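Local coordinates for protein short chain dehydrogenase (Salmonella typhi, PDB 3G1T) that probably catalyses NAD(P)-dependent oxidation or reduction of a still unidentified substrate, as a Rossmann-fold member of the short-chain dehydrogenase family, at residues M132-L137 with L149-S154. Residues are numbered along the deposited sequence; the frame is centred on the assembly and turned at random.
Sequences MLTQAL and LVFTSS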
loop_
_atom_site.group_PDB
_atom_site.type_symbol
_atom_site.label_atom_id
_atom_site.label_comp_id
_atom_site.label_asym_id
_atom_site.label_seq_id
_atom_site.Cartn_x
_atom_site.Cartn_y
_atom_site.Cartn_z
ATOM N N MET A 132 7.462 8.646 6.985
ATOM C CA MET A 132 7.875 9.908 7.611
ATOM C C MET A 132 9.221 9.793 8.351
ATOM O O MET A 132 10.102 10.680 8.223
ATOM C CB MET A 132 6.809 10.386 8.556
ATOM C CG MET A 132 5.611 11.135 7.803
ATOM S SD MET A 132 4.370 12.007 8.823
ATOM C CE MET A 132 3.646 10.614 9.695
ATOM N N LEU A 133 9.327 8.752 9.198
ATOM C CA LEU A 133 10.609 8.423 9.871
ATOM C C LEU A 133 11.762 8.190 8.889
ATOM O O LEU A 133 12.846 8.796 9.029
ATOM C CB LEU A 133 10.440 7.186 10.776
ATOM C CG LEU A 133 11.683 6.844 11.627
ATOM C CD1 LEU A 133 12.165 8.104 12.478
ATOM C CD2 LEU A 133 11.244 5.598 12.493
ATOM N N THR A 134 11.513 7.400 7.845
ATOM C CA THR A 134 12.523 7.197 6.795
ATOM C C THR A 134 13.006 8.513 6.172
ATOM O O THR A 134 14.207 8.748 6.083
ATOM C CB THR A 134 12.020 6.280 5.652
ATOM O OG1 THR A 134 11.644 4.995 6.188
ATOM C CG2 THR A 134 13.197 6.065 4.551
ATOM N N GLN A 135 12.056 9.353 5.799
ATOM C CA GLN A 135 12.419 10.599 5.107
ATOM C C GLN A 135 13.299 11.449 5.978
ATOM O O GLN A 135 14.257 12.112 5.483
ATOM C CB GLN A 135 11.170 11.304 4.684
ATOM C CG GLN A 135 11.381 12.755 4.240
ATOM C CD GLN A 135 10.076 13.376 3.819
ATOM O OE1 GLN A 135 9.263 13.787 4.651
ATOM N NE2 GLN A 135 9.860 13.438 2.496
ATOM N N ALA A 136 12.981 11.495 7.281
ATOM C CA ALA A 136 13.761 12.334 8.201
ATOM C C ALA A 136 15.210 11.872 8.418
ATOM O O ALA A 136 16.034 12.707 8.848
ATOM C CB ALA A 136 13.076 12.378 9.522
ATOM N N LEU A 137 15.457 10.550 8.243
ATOM C CA LEU A 137 16.751 9.878 8.388
ATOM C C LEU A 137 17.554 9.700 7.102
ATOM O O LEU A 137 18.718 9.290 7.164
ATOM C CB LEU A 137 16.523 8.486 9.032
ATOM C CG LEU A 137 15.758 8.626 10.376
ATOM C CD1 LEU A 137 15.456 7.203 10.842
ATOM C CD2 LEU A 137 16.693 9.284 11.380
ATOM N N LEU A 149 19.097 0.407 4.413
ATOM C CA LEU A 149 17.732 0.726 4.945
ATOM C C LEU A 149 16.903 -0.567 4.652
ATOM O O LEU A 149 16.894 -1.117 3.519
ATOM C CB LEU A 149 17.177 1.915 4.140
ATOM C CG LEU A 149 15.675 2.270 4.316
ATOM C CD1 LEU A 149 15.464 2.692 5.766
ATOM C CD2 LEU A 149 15.367 3.430 3.428
ATOM N N VAL A 150 16.295 -1.095 5.707
ATOM C CA VAL A 150 15.635 -2.368 5.598
ATOM C C VAL A 150 14.212 -2.170 6.092
ATOM O O VAL A 150 14.014 -1.600 7.184
ATOM C CB VAL A 150 16.354 -3.462 6.468
ATOM C CG1 VAL A 150 15.477 -4.785 6.430
ATOM C CG2 VAL A 150 17.806 -3.701 5.840
ATOM N N PHE A 151 13.243 -2.647 5.307
ATOM C CA PHE A 151 11.825 -2.681 5.742
ATOM C C PHE A 151 11.409 -4.100 6.063
ATOM O O PHE A 151 11.979 -5.056 5.578
ATOM C CB PHE A 151 10.896 -2.116 4.655
ATOM C CG PHE A 151 11.132 -0.645 4.342
ATOM C CD1 PHE A 151 10.523 0.369 5.087
ATOM C CD2 PHE A 151 12.032 -0.295 3.291
ATOM C CE1 PHE A 151 10.705 1.779 4.791
ATOM C CE2 PHE A 151 12.236 1.098 3.004
ATOM C CZ PHE A 151 11.625 2.108 3.702
ATOM N N THR A 152 10.364 -4.219 6.913
ATOM C CA THR A 152 9.774 -5.550 7.228
ATOM C C THR A 152 8.565 -5.803 6.339
ATOM O O THR A 152 7.637 -5.002 6.269
ATOM C CB THR A 152 9.393 -5.581 8.724
ATOM O OG1 THR A 152 10.552 -5.342 9.508
ATOM C CG2 THR A 152 8.814 -7.017 9.027
ATOM N N SER A 153 8.646 -6.897 5.606
ATOM C CA SER A 153 7.529 -7.374 4.758
ATOM C C SER A 153 6.915 -8.674 5.327
ATOM O O SER A 153 7.041 -8.996 6.553
ATOM C CB SER A 153 7.996 -7.581 3.300
ATOM O OG SER A 153 6.827 -7.687 2.457
ATOM N N SER A 154 6.156 -9.335 4.474
ATOM C CA SER A 154 5.409 -10.581 4.875
ATOM C C SER A 154 5.123 -11.373 3.612
ATOM O O SER A 154 5.192 -10.793 2.510
ATOM C CB SER A 154 4.103 -10.246 5.655
ATOM O OG SER A 154 3.395 -11.460 5.722
#
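T134 faces L149 and F151 with the two branches of its side chain, one apolar and one polar, and is the one residue of 132-137 that touches 149-154. The apolar contact is methyl to methyl: CG2 of T134 lies 3.6 Å from CD2 of L149, the two side chains meeting at a slant. Chi1 of -59° sets OG1 beside the backbone N and anti to the carbonyl carbon, which leaves CG2 anti to N and directed at L149. The buried leucine fills apolar space between helix and sheet, packing also on V192 of strand 190-196.

The second contact sets oxygen beside carbon. OG1 of T134 approaches the F151 ring obliquely, 3.6 Å from CE1 and 3.8 Å from CZ of that phenylalanine. F151 projects from the same face of the strand as L149, and the end of its ring closes on the helix. This wide, flat ring can meet T134, H100 just past strand 97-99 (planes about 20° apart), and T174, M178 and L181 of helix 165-185 together.

The buried hydroxyl is satisfied outside the two segments, by hydrogen bonds with H100 NE2 and with T130 O one helical turn earlier. Between 132-137 and 149-154 the contact is van der Waals packing onto an inner strand of the parallel Rossmann sheet, while threonine's short side chain supplies both a methyl for L149 and a hydroxyl that ties the helix to H100.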